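Local coordinates for protein dipicolinate synthase, B chain (Bacillus cereus, PDB 3MCU) that probably works with a partner subunit to turn dihydrodipicolinate into dipicolinate, using NADP+, for spore formation, at residues F152-Q157 against M171-D176; K68-N71 against G75-P78; P24-L29 against A34-V39; N96-F101 against V128-A133. All coordinates share one frame; numbering follows the deposited sequence.

Contact 1 of 4, residues F152-Q157 against M171-D176; sequences FVPFGQ and MELLED
Val-153 and Pro-154 meet Leu-173 and Leu-174 in a buried van der Waals contact, apolar in its side chains, with one methyl lying on a backbone peptide, where the interruption in strand 150-156 lies against the start of helix 174-181. The two backbones approach to 5.8 Å between Val-153 CA and Leu-174 CA. Val-153 reaches across with one methyl, CG1. Anti placement of CG1 relative to the backbone N (chi1 180°) carries this methyl over the peptide link at the helix start: it lies 4.1 Å from Leu-173 C and is just as near the N of Leu-174. The same methyl passes 4.3 Å from Leu-173 CB. Beside it, the ring of Pro-154 takes the end of the leucine chain. Its CG is 3.9 Å from Leu-173 CD1, with CB only slightly farther from that methyl, and ring and leucine side chain cross at about a right angle.

Leu-173 holds the N-cap position of helix 174-181. The peptide under the valine methyl is fixed by a short turn, in which Leu-174 N donates to the carbonyl O of selenomethionine Met-171 at 2.9 Å, while Leu-173 O is hydrogen-bonded to Thr-177 OG1. Away from the helix, Val-153 also packs on Val-125 and Ala-169 of the adjoining strands, and Pro-154 on Leu-187.

All the atoms meeting across the segments do so by van der Waals contact. The N-H of Leu-174, lying under a methyl group, finds its acceptor within its own turn, so the strand can pack hydrocarbon onto a helix start without leaving that amide unpaired.

Contact 2 of 4, residues K68-N71 against G75-P78; sequences KAIN and GAEP
The backbone doubles back through a short connection, bringing Ile-70 CA within 5.8 Å of Gly-75 CA as the extended run 68-70 passes into the brief, weakly bonded helix 73-76. This turn lies at the margin of the Rossmann-like alpha/beta fold, beside strand 35-40: Ile-70 makes backbone hydrogen bonds to Pro-38 and Val-40, so the loop follows that strand before the chain folds into the helix.

One side chain, Ile-70, carries the contact. It lies against the carbonyl of Gly-75 and the peptide leading into Ala-76. The two branches at CB divide in direction, with CG2 opposite the backbone N (chi1 -71°, measured to CG1) and CG1 opposite the carbonyl carbon; both still reach the glycine oxygen, and CD1 comes to it as well, 3.6 Å from Gly-75 O. CG2 also rests 3.7 Å from Ala-76 N and meets the alanine methyl, CB, at 3.9 Å. The result is three carbons of one side chain laid against one side of a carbonyl oxygen, with van der Waals contact alone joining the two segments.

Glycine at position 75 brings no side chain into this approach. Its own N is hydrogen-bonded to Ser-72 OG, a residue of the connecting turn, while on the other segment Ala-69 N is taken by Glu-62 OE1 from helix 57-65. Each segment thus has polar bonds to neighbouring parts of the chain, and the isoleucine bridges the two by packing alone. At the nearest point of the whole contact, Ile-70 CG2 sits 3.4 Å from Gly-75 O.

Contact 3 of 4, residues P24-L29 against A34-V39; sequences PHLEKL and AEVRPV
Val-36 of strand 35-40 is straddled by Leu-26 and Leu-29, one helical turn apart on helix 23-31, and this is the tightly packed side of the contact. Its two methyls have separate partners. CG1, opposite the backbone N (chi1 -177°), lies 3.9 Å from Leu-26 CD2, the two side chains crossing at about a right angle; CG2 touches Leu-29 CB at the same separation. At the end of the segment the backbones themselves join: Ala-34 N donates to Leu-29 O at 3.1 Å, with an N-H...O angle of 156°, the donor tilted 29° from the carbonyl plane. The alanine CB rests against the same oxygen, 3.4 Å from Leu-29 O. Phe-10 of strand 7-12 packs on both leucines, and Ile-61 of helix 57-65 on Leu-26.

The looser side is polar. Glu-27 and Lys-28 are solvent-exposed on the helix, although Lys-28 NZ is paired with Glu-175, and on the strand Glu-35 and Arg-37 turn away from it. These two form a salt bridge, Arg-37 NH1 to Glu-35 OE1 2.9 Å; the oxygen lies in the guanidinium plane, while the arginine meets it from above the carboxylate plane. Arg-7 shares the same oxygen and Phe-67 forms a cation-pi contact with Arg-37.

Apolar inward, charged outward, with strands 7-12 and 35-40 parallel and helix 23-31 linking them: this is the beta-alpha-beta crossover of a Rossmann-like fold.

Contact 4 of 4, residues N96-F101 against V128-A133; sequences NSMSKF and VSTNDA. With PO4 (phosphate ion), chain J.
Met-98, a selenomethionine, reaches from helix 95-102 to strand 124-130, meeting Val-128 and Thr-130. From CB the chain runs out nearly straight: CG stands opposite the backbone N (chi1 178°) and the next torsion is also extended. CB and CG carry the chain toward the sheet without a close contact to the strand segment. SE is the first atom to touch it, 3.8 Å from Val-128 CG1. The chain then bends (chi3 77°), turning CE along the strand to Thr-130, where it lies 3.8 Å from CG2. The selenomethionine and threonine side chains cross at about a right angle.

Thr-130 thus gives its methyl to the core and its hydroxyl to a polar network. OG1 donates to Asp-132 OD1 at 2.6 Å, approaching from above the carboxylate plane, within the type I turn from Thr-130 to Ala-133; Lys-115 of a neighbouring subunit also bonds this hydroxyl.

On another side of the helix a phosphate ion, probably from the crystallisation liquor, sits near its first turn. Asn-96 ND2 donates to phosphate O4 at 3.0 Å, and Ser-97 OG comes to the same oxygen at a distance too short to take literally. Thr-94, Gly-14 and Ser-41 complete the site, which may mark a pocket for a cofactor phosphate.

Through its contacts with Val-128 on one hand and with Leu-141 and Leu-144 on the other, Met-98 packs against both the sheet and helix 138-145. Phe-152 and Phe-155 of strand 150-156, which pack on Val-128, form the next layer along the sheet.

In the fold
From the N terminus the contacts follow one another in series, none nesting or crossing. Contact 3 closes first, across the turn between helix 23-31 and strand 35-40. Contact 2 closes a still shorter loop, bound to that strand through Ile-70 N and Pro-38 O. Contact 4 spans a longer excursion, including helix 109-118, to join helix 95-102 with strand 124-130. Contact 1 comes last, closing the loop that contains strand 167-169. It touches contact 4 through neighbouring strands and contact 3 through Glu-175, which meets His-25 and Lys-28. Contacts 3 and 4 lie on opposite sides of the chain's centre, about 22 Å between centres, and reach the same sheet.

Contact 1 of 4, residues F152-Q157 against M171-D176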
loop_
_atom_site.group_PDB
_atom_site.type_symbol
_atom_site.label_atom_id
_atom_site.label_comp_id
_atom_site.label_asym_id
_atom_site.label_seq_id
_atom_site.Cartn_x
_atom_site.Cartn_y
_atom_site.Cartn_z
ATOM N N PHE D 152 -18.495 5.257 -8.703
ATOM C CA PHE D 152 -19.001 5.915 -7.515
ATOM C C PHE D 152 -20.180 6.826 -7.794
ATOM O O PHE D 152 -20.199 7.560 -8.787
ATOM C CB PHE D 152 -17.878 6.698 -6.813
ATOM C CG PHE D 152 -16.926 5.826 -6.059
ATOM C CD1 PHE D 152 -16.085 4.955 -6.732
ATOM C CD2 PHE D 152 -16.853 5.882 -4.684
ATOM C CE1 PHE D 152 -15.199 4.154 -6.037
ATOM C CE2 PHE D 152 -15.978 5.083 -3.989
ATOM C CZ PHE D 152 -15.148 4.224 -4.659
ATOM N N VAL D 153 -21.178 6.754 -6.929
ATOM C CA VAL D 153 -22.200 7.780 -6.918
ATOM C C VAL D 153 -21.475 9.040 -6.442
ATOM O O VAL D 153 -20.743 8.988 -5.441
ATOM C CB VAL D 153 -23.341 7.407 -5.953
ATOM C CG1 VAL D 153 -24.429 8.505 -5.942
ATOM C CG2 VAL D 153 -23.937 6.049 -6.328
ATOM N N PRO D 154 -21.629 10.160 -7.172
ATOM C CA PRO D 154 -20.931 11.396 -6.768
ATOM C C PRO D 154 -21.083 11.668 -5.277
ATOM O O PRO D 154 -22.165 11.460 -4.711
ATOM C CB PRO D 154 -21.636 12.482 -7.598
ATOM C CG PRO D 154 -22.086 11.742 -8.847
ATOM C CD PRO D 154 -22.477 10.368 -8.364
ATOM N N PHE D 155 -20.008 12.135 -4.647
ATOM C CA PHE D 155 -19.949 12.217 -3.191
ATOM C C PHE D 155 -19.087 13.385 -2.742
ATOM O O PHE D 155 -18.334 13.969 -3.536
ATOM C CB PHE D 155 -19.352 10.925 -2.613
ATOM C CG PHE D 155 -17.917 10.692 -3.023
ATOM C CD1 PHE D 155 -16.864 11.212 -2.266
ATOM C CD2 PHE D 155 -17.616 9.956 -4.159
ATOM C CE1 PHE D 155 -15.553 11.006 -2.644
ATOM C CE2 PHE D 155 -16.294 9.727 -4.541
ATOM C CZ PHE D 155 -15.265 10.253 -3.793
ATOM N N GLY D 156 -19.183 13.701 -1.456
ATOM C CA GLY D 156 -18.373 14.748 -0.856
ATOM C C GLY D 156 -18.581 14.865 0.642
ATOM O O GLY D 156 -19.225 14.023 1.254
ATOM N N GLN D 157 -18.041 15.929 1.230
ATOM C CA GLN D 157 -18.256 16.214 2.644
ATOM C C GLN D 157 -19.709 16.618 2.915
ATOM O O GLN D 157 -20.245 17.496 2.249
ATOM C CB GLN D 157 -17.300 17.312 3.093
ATOM C CG GLN D 157 -15.840 16.913 2.931
ATOM C CD GLN D 157 -14.881 17.981 3.419
ATOM O OE1 GLN D 157 -14.443 18.825 2.643
ATOM N NE2 GLN D 157 -14.550 17.946 4.709
HETATM N N MSE D 171 -27.204 10.175 -2.740
HETATM C CA MSE D 171 -28.061 9.031 -3.104
HETATM C C MSE D 171 -29.018 9.284 -4.269
HETATM O O MSE D 171 -29.370 8.360 -5.013
HETATM C CB MSE D 171 -28.906 8.595 -1.912
HETATM C CG MSE D 171 -28.150 7.871 -0.843
HETATM SE SE MSE D 171 -27.536 6.100 -1.448
HETATM C CE MSE D 171 -26.966 5.462 0.288
ATOM N N GLU D 172 -29.452 10.529 -4.407
ATOM C CA GLU D 172 -30.446 10.878 -5.405
ATOM C C GLU D 172 -29.867 10.697 -6.808
ATOM O O GLU D 172 -30.610 10.556 -7.777
ATOM C CB GLU D 172 -30.973 12.310 -5.192
ATOM C CG GLU D 172 -29.954 13.433 -5.446
ATOM C CD GLU D 172 -29.175 13.834 -4.204
ATOM O OE1 GLU D 172 -29.258 13.119 -3.170
ATOM O OE2 GLU D 172 -28.481 14.885 -4.258
ATOM N N LEU D 173 -28.539 10.679 -6.909
ATOM C CA LEU D 173 -27.893 10.473 -8.195
ATOM C C LEU D 173 -27.584 8.997 -8.457
ATOM O O LEU D 173 -26.840 8.679 -9.386
ATOM C CB LEU D 173 -26.616 11.314 -8.301
ATOM C CG LEU D 173 -26.787 12.835 -8.217
ATOM C CD1 LEU D 173 -25.471 13.553 -8.464
ATOM C CD2 LEU D 173 -27.856 13.315 -9.201
ATOM N N LEU D 174 -28.147 8.101 -7.644
ATOM C CA LEU D 174 -27.867 6.660 -7.760
ATOM C C LEU D 174 -28.192 6.097 -9.149
ATOM O O LEU D 174 -27.346 5.470 -9.811
ATOM C CB LEU D 174 -28.610 5.874 -6.678
ATOM C CG LEU D 174 -28.352 4.371 -6.501
ATOM C CD1 LEU D 174 -28.604 3.930 -5.065
ATOM C CD2 LEU D 174 -29.209 3.557 -7.448
ATOM N N GLU D 175 -29.421 6.329 -9.589
ATOM C CA GLU D 175 -29.871 5.837 -10.885
ATOM C C GLU D 175 -29.069 6.434 -12.042
ATOM O O GLU D 175 -28.720 5.745 -12.969
ATOM C CB GLU D 175 -31.376 6.073 -11.054
ATOM C CG GLU D 175 -32.247 5.257 -10.077
ATOM C CD GLU D 175 -32.318 5.832 -8.641
ATOM O OE1 GLU D 175 -32.829 5.116 -7.741
ATOM O OE2 GLU D 175 -31.874 6.988 -8.402
ATOM N N ASP D 176 -28.749 7.713 -11.978
ATOM C CA ASP D 176 -27.905 8.307 -13.008
ATOM C C ASP D 176 -26.536 7.655 -13.072
ATOM O O ASP D 176 -25.947 7.527 -14.144
ATOM C CB ASP D 176 -27.724 9.797 -12.750
ATOM C CG ASP D 176 -28.950 10.587 -13.105
ATOM O OD1 ASP D 176 -29.091 11.720 -12.597
ATOM O OD2 ASP D 176 -29.771 10.052 -13.892
#

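Contact 2 of 4, residues K68-N71 against G75-P78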
loop_
_atom_site.group_PDB
_atom_site.type_symbol
_atom_site.label_atom_id
_atom_site.label_comp_id
_atom_site.label_asym_id
_atom_site.label_seq_id
_atom_site.Cartn_x
_atom_site.Cartn_y
_atom_site.Cartn_z
ATOM N N LYS D 68 -36.463 -13.204 -3.263
ATOM C CA LYS D 68 -35.981 -13.350 -1.903
ATOM C C LYS D 68 -34.595 -12.734 -1.845
ATOM O O LYS D 68 -33.783 -12.929 -2.744
ATOM C CB LYS D 68 -35.936 -14.826 -1.504
ATOM C CG LYS D 68 -35.139 -15.702 -2.469
ATOM C CD LYS D 68 -35.780 -15.772 -3.857
ATOM C CE LYS D 68 -34.743 -16.150 -4.918
ATOM N NZ LYS D 68 -35.325 -16.193 -6.291
ATOM N N ALA D 69 -34.339 -11.961 -0.800
ATOM C CA ALA D 69 -33.036 -11.338 -0.628
ATOM C C ALA D 69 -31.964 -12.394 -0.451
ATOM O O ALA D 69 -32.153 -13.376 0.263
ATOM C CB ALA D 69 -33.045 -10.398 0.565
ATOM N N ILE D 70 -30.837 -12.198 -1.114
ATOM C CA ILE D 70 -29.700 -13.072 -0.888
ATOM C C ILE D 70 -29.120 -12.660 0.461
ATOM O O ILE D 70 -28.936 -11.467 0.725
ATOM C CB ILE D 70 -28.691 -12.993 -2.056
ATOM C CG1 ILE D 70 -29.296 -13.686 -3.291
ATOM C CG2 ILE D 70 -27.360 -13.624 -1.682
ATOM C CD1 ILE D 70 -28.569 -13.421 -4.596
ATOM N N ASN D 71 -28.890 -13.640 1.332
ATOM C CA ASN D 71 -28.535 -13.356 2.719
ATOM C C ASN D 71 -27.487 -14.308 3.269
ATOM O O ASN D 71 -27.340 -14.448 4.477
ATOM C CB ASN D 71 -29.775 -13.400 3.609
ATOM C CG ASN D 71 -30.469 -14.749 3.570
ATOM O OD1 ASN D 71 -29.983 -15.694 2.952
ATOM N ND2 ASN D 71 -31.612 -14.846 4.241
ATOM N N GLY D 75 -25.272 -18.165 -0.934
ATOM C CA GLY D 75 -26.362 -17.730 -1.791
ATOM C C GLY D 75 -25.943 -16.650 -2.772
ATOM O O GLY D 75 -26.682 -16.317 -3.696
ATOM N N ALA D 76 -24.749 -16.102 -2.573
ATOM C CA ALA D 76 -24.244 -15.031 -3.423
ATOM C C ALA D 76 -23.319 -15.560 -4.513
ATOM O O ALA D 76 -23.280 -15.023 -5.617
ATOM C CB ALA D 76 -23.541 -13.973 -2.589
ATOM N N GLU D 77 -22.601 -16.631 -4.220
ATOM C CA GLU D 77 -21.680 -17.214 -5.199
ATOM C C GLU D 77 -22.266 -17.407 -6.610
ATOM O O GLU D 77 -21.580 -17.138 -7.597
ATOM C CB GLU D 77 -21.064 -18.514 -4.666
ATOM C CG GLU D 77 -20.278 -18.311 -3.366
ATOM C CD GLU D 77 -19.564 -19.566 -2.876
ATOM O OE1 GLU D 77 -19.389 -20.518 -3.669
ATOM O OE2 GLU D 77 -19.166 -19.599 -1.691
ATOM N N PRO D 78 -23.527 -17.864 -6.715
ATOM C CA PRO D 78 -24.088 -18.127 -8.051
ATOM C C PRO D 78 -24.254 -16.859 -8.881
ATOM O O PRO D 78 -24.495 -16.959 -10.083
ATOM C CB PRO D 78 -25.471 -18.727 -7.752
ATOM C CG PRO D 78 -25.441 -19.114 -6.309
ATOM C CD PRO D 78 -24.479 -18.187 -5.640
#

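Contact 3 of 4, residues P24-L29 against A34-V39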
loop_
_atom_site.group_PDB
_atom_site.type_symbol
_atom_site.label_atom_id
_atom_site.label_comp_id
_atom_site.label_asym_id
_atom_site.label_seq_id
_atom_site.Cartn_x
_atom_site.Cartn_y
_atom_site.Cartn_z
ATOM N N PRO D 24 -36.978 3.821 -1.663
ATOM C CA PRO D 24 -37.516 4.392 -2.900
ATOM C C PRO D 24 -36.650 4.113 -4.125
ATOM O O PRO D 24 -37.157 4.210 -5.245
ATOM C CB PRO D 24 -37.534 5.895 -2.608
ATOM C CG PRO D 24 -37.549 5.999 -1.129
ATOM C CD PRO D 24 -36.708 4.864 -0.659
ATOM N N HIS D 25 -35.373 3.789 -3.928
ATOM C CA HIS D 25 -34.490 3.506 -5.066
ATOM C C HIS D 25 -34.804 2.172 -5.722
ATOM O O HIS D 25 -34.840 2.075 -6.949
ATOM C CB HIS D 25 -33.005 3.607 -4.688
ATOM C CG HIS D 25 -32.552 5.010 -4.428
ATOM N ND1 HIS D 25 -32.491 5.969 -5.418
ATOM C CD2 HIS D 25 -32.155 5.623 -3.286
ATOM C CE1 HIS D 25 -32.072 7.108 -4.901
ATOM N NE2 HIS D 25 -31.862 6.926 -3.610
ATOM N N LEU D 26 -35.041 1.149 -4.907
ATOM C CA LEU D 26 -35.503 -0.129 -5.438
ATOM C C LEU D 26 -36.723 0.115 -6.320
ATOM O O LEU D 26 -36.795 -0.355 -7.455
ATOM C CB LEU D 26 -35.864 -1.089 -4.305
ATOM C CG LEU D 26 -34.725 -1.451 -3.351
ATOM C CD1 LEU D 26 -35.217 -2.392 -2.260
ATOM C CD2 LEU D 26 -33.549 -2.061 -4.100
ATOM N N GLU D 27 -37.668 0.878 -5.779
ATOM C CA GLU D 27 -38.895 1.227 -6.483
ATOM C C GLU D 27 -38.601 1.957 -7.792
ATOM O O GLU D 27 -39.219 1.680 -8.814
ATOM C CB GLU D 27 -39.798 2.077 -5.576
ATOM C CG GLU D 27 -41.285 1.846 -5.788
ATOM C CD GLU D 27 -42.007 1.390 -4.523
ATOM O OE1 GLU D 27 -43.135 0.846 -4.645
ATOM O OE2 GLU D 27 -41.450 1.579 -3.414
ATOM N N LYS D 28 -37.649 2.885 -7.764
ATOM C CA LYS D 28 -37.249 3.571 -8.990
ATOM C C LYS D 28 -36.755 2.567 -10.025
ATOM O O LYS D 28 -37.264 2.528 -11.145
ATOM C CB LYS D 28 -36.163 4.615 -8.724
ATOM C CG LYS D 28 -36.675 5.963 -8.279
ATOM C CD LYS D 28 -35.591 7.032 -8.416
ATOM C CE LYS D 28 -35.100 7.157 -9.863
ATOM N NZ LYS D 28 -34.175 8.319 -10.036
ATOM N N LEU D 29 -35.775 1.751 -9.636
ATOM C CA LEU D 29 -35.182 0.771 -10.549
ATOM C C LEU D 29 -36.224 -0.134 -11.204
ATOM O O LEU D 29 -36.185 -0.343 -12.408
ATOM C CB LEU D 29 -34.084 -0.055 -9.861
ATOM C CG LEU D 29 -32.827 0.770 -9.546
ATOM C CD1 LEU D 29 -31.825 0.027 -8.659
ATOM C CD2 LEU D 29 -32.181 1.222 -10.847
ATOM N N ALA D 34 -36.002 -2.515 -14.589
ATOM C CA ALA D 34 -34.891 -3.377 -14.208
ATOM C C ALA D 34 -35.373 -4.573 -13.398
ATOM O O ALA D 34 -36.394 -4.518 -12.728
ATOM C CB ALA D 34 -33.856 -2.592 -13.437
ATOM N N GLU D 35 -34.632 -5.663 -13.482
ATOM C CA GLU D 35 -34.830 -6.791 -12.594
ATOM C C GLU D 35 -33.888 -6.596 -11.403
ATOM O O GLU D 35 -32.670 -6.544 -11.568
ATOM C CB GLU D 35 -34.524 -8.082 -13.353
ATOM C CG GLU D 35 -34.621 -9.356 -12.546
ATOM C CD GLU D 35 -34.109 -10.567 -13.328
ATOM O OE1 GLU D 35 -33.105 -11.183 -12.905
ATOM O OE2 GLU D 35 -34.701 -10.885 -14.379
ATOM N N VAL D 36 -34.450 -6.478 -10.207
ATOM C CA VAL D 36 -33.666 -6.150 -9.019
ATOM C C VAL D 36 -33.478 -7.325 -8.053
ATOM O O VAL D 36 -34.460 -7.858 -7.545
ATOM C CB VAL D 36 -34.337 -4.998 -8.269
ATOM C CG1 VAL D 36 -33.516 -4.574 -7.058
ATOM C CG2 VAL D 36 -34.531 -3.844 -9.207
ATOM N N ARG D 37 -32.222 -7.726 -7.803
ATOM C CA ARG D 37 -31.935 -8.797 -6.844
ATOM C C ARG D 37 -31.334 -8.239 -5.562
ATOM O O ARG D 37 -30.172 -7.825 -5.545
ATOM C CB ARG D 37 -30.978 -9.862 -7.417
ATOM C CG ARG D 37 -30.957 -10.018 -8.932
ATOM C CD ARG D 37 -32.038 -10.935 -9.515
ATOM N NE ARG D 37 -31.985 -12.311 -9.026
ATOM C CZ ARG D 37 -32.352 -13.391 -9.718
ATOM N NH1 ARG D 37 -32.776 -13.300 -10.973
ATOM N NH2 ARG D 37 -32.284 -14.577 -9.141
ATOM N N PRO D 38 -32.117 -8.233 -4.479
ATOM C CA PRO D 38 -31.616 -7.683 -3.209
ATOM C C PRO D 38 -30.574 -8.580 -2.546
ATOM O O PRO D 38 -30.691 -9.804 -2.561
ATOM C CB PRO D 38 -32.872 -7.604 -2.327
ATOM C CG PRO D 38 -34.031 -7.797 -3.259
ATOM C CD PRO D 38 -33.524 -8.649 -4.382
ATOM N N VAL D 39 -29.564 -7.948 -1.963
ATOM C CA VAL D 39 -28.538 -8.648 -1.206
ATOM C C VAL D 39 -28.392 -7.971 0.156
ATOM O O VAL D 39 -28.140 -6.765 0.240
ATOM C CB VAL D 39 -27.189 -8.620 -1.958
ATOM C CG1 VAL D 39 -26.159 -9.503 -1.263
ATOM C CG2 VAL D 39 -27.382 -9.065 -3.398
#

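Contact 4 of 4, residues N96-F101 against V128-A133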
loop_
_atom_site.group_PDB
_atom_site.type_symbol
_atom_site.label_atom_id
_atom_site.label_comp_id
_atom_site.label_asym_id
_atom_site.label_seq_id
_atom_site.Cartn_x
_atom_site.Cartn_y
_atom_site.Cartn_z
ATOM N N ASN D 96 -16.598 0.283 6.949
ATOM C CA ASN D 96 -16.149 -1.078 7.193
ATOM C C ASN D 96 -16.181 -1.948 5.928
ATOM O O ASN D 96 -15.202 -2.638 5.619
ATOM C CB ASN D 96 -16.942 -1.728 8.334
ATOM C CG ASN D 96 -16.425 -3.118 8.686
ATOM O OD1 ASN D 96 -15.265 -3.288 9.073
ATOM N ND2 ASN D 96 -17.283 -4.122 8.535
ATOM N N SER D 97 -17.295 -1.907 5.195
ATOM C CA SER D 97 -17.437 -2.713 3.970
ATOM C C SER D 97 -16.581 -2.171 2.819
ATOM O O SER D 97 -16.072 -2.924 2.012
ATOM C CB SER D 97 -18.901 -2.774 3.524
ATOM O OG SER D 97 -19.728 -3.385 4.500
HETATM N N MSE D 98 -16.426 -0.855 2.744
HETATM C CA MSE D 98 -15.556 -0.249 1.740
HETATM C C MSE D 98 -14.097 -0.700 1.904
HETATM O O MSE D 98 -13.400 -0.993 0.931
HETATM C CB MSE D 98 -15.626 1.277 1.827
HETATM C CG MSE D 98 -14.699 1.947 0.829
HETATM SE SE MSE D 98 -15.039 3.852 0.582
HETATM C CE MSE D 98 -14.215 4.504 2.233
ATOM N N SER D 99 -13.634 -0.724 3.142
ATOM C CA SER D 99 -12.302 -1.204 3.449
ATOM C C SER D 99 -12.164 -2.664 3.064
ATOM O O SER D 99 -11.182 -3.059 2.438
ATOM C CB SER D 99 -12.012 -1.037 4.942
ATOM O OG SER D 99 -10.802 -1.695 5.276
ATOM N N LYS D 100 -13.149 -3.472 3.434
ATOM C CA LYS D 100 -13.115 -4.889 3.092
ATOM C C LYS D 100 -13.156 -5.114 1.569
ATOM O O LYS D 100 -12.369 -5.900 1.024
ATOM C CB LYS D 100 -14.238 -5.644 3.813
ATOM C CG LYS D 100 -13.946 -5.927 5.300
ATOM C CD LYS D 100 -15.200 -6.368 6.066
ATOM C CE LYS D 100 -14.825 -6.943 7.432
ATOM N NZ LYS D 100 -15.850 -6.712 8.499
ATOM N N PHE D 101 -14.062 -4.416 0.884
ATOM C CA PHE D 101 -14.124 -4.455 -0.576
ATOM C C PHE D 101 -12.759 -4.101 -1.182
ATOM O O PHE D 101 -12.231 -4.855 -2.003
ATOM C CB PHE D 101 -15.217 -3.506 -1.101
ATOM C CG PHE D 101 -15.530 -3.684 -2.567
ATOM C CD1 PHE D 101 -15.511 -4.937 -3.145
ATOM C CD2 PHE D 101 -15.864 -2.602 -3.351
ATOM C CE1 PHE D 101 -15.795 -5.105 -4.476
ATOM C CE2 PHE D 101 -16.159 -2.759 -4.686
ATOM C CZ PHE D 101 -16.125 -4.003 -5.253
ATOM N N VAL D 128 -20.671 5.707 -1.173
ATOM C CA VAL D 128 -19.941 5.819 0.073
ATOM C C VAL D 128 -20.687 6.594 1.138
ATOM O O VAL D 128 -21.472 7.502 0.846
ATOM C CB VAL D 128 -18.565 6.453 -0.146
ATOM C CG1 VAL D 128 -17.817 5.677 -1.228
ATOM C CG2 VAL D 128 -18.713 7.892 -0.563
ATOM N N SER D 129 -20.417 6.202 2.378
ATOM C CA SER D 129 -20.890 6.884 3.570
ATOM C C SER D 129 -20.043 6.474 4.774
ATOM O O SER D 129 -20.329 5.482 5.432
ATOM C CB SER D 129 -22.336 6.516 3.854
ATOM O OG SER D 129 -22.736 7.092 5.092
ATOM N N THR D 130 -19.005 7.239 5.071
ATOM C CA THR D 130 -18.193 6.946 6.233
ATOM C C THR D 130 -17.574 8.226 6.775
ATOM O O THR D 130 -17.199 9.107 6.001
ATOM C CB THR D 130 -17.103 5.881 5.910
ATOM O OG1 THR D 130 -16.411 5.517 7.107
ATOM C CG2 THR D 130 -16.111 6.390 4.884
ATOM N N ASN D 131 -17.465 8.317 8.103
ATOM C CA ASN D 131 -16.910 9.505 8.756
ATOM C C ASN D 131 -15.376 9.518 8.778
ATOM O O ASN D 131 -14.771 10.450 9.314
ATOM C CB ASN D 131 -17.486 9.681 10.178
ATOM C CG ASN D 131 -16.971 8.628 11.169
ATOM O OD1 ASN D 131 -15.872 8.094 11.010
ATOM N ND2 ASN D 131 -17.761 8.342 12.199
ATOM N N ASP D 132 -14.753 8.490 8.193
ATOM C CA ASP D 132 -13.283 8.449 8.088
ATOM C C ASP D 132 -12.780 8.450 6.655
ATOM O O ASP D 132 -11.636 8.072 6.397
ATOM C CB ASP D 132 -12.664 7.266 8.861
ATOM C CG ASP D 132 -13.152 5.889 8.385
ATOM O OD1 ASP D 132 -13.880 5.781 7.371
ATOM O OD2 ASP D 132 -12.804 4.884 9.045
ATOM N N ALA D 133 -13.629 8.884 5.727
ATOM C CA ALA D 133 -13.274 8.881 4.313
ATOM C C ALA D 133 -12.002 9.678 3.996
ATOM O O ALA D 133 -11.254 9.300 3.097
ATOM C CB ALA D 133 -14.450 9.368 3.457
HETATM P P PO4 J . -21.023 -3.950 7.601
HETATM O O1 PO4 J . -22.220 -4.349 6.746
HETATM O O2 PO4 J . -21.116 -2.510 8.056
HETATM O O3 PO4 J . -20.969 -4.878 8.801
HETATM O O4 PO4 J . -19.744 -4.075 6.823
#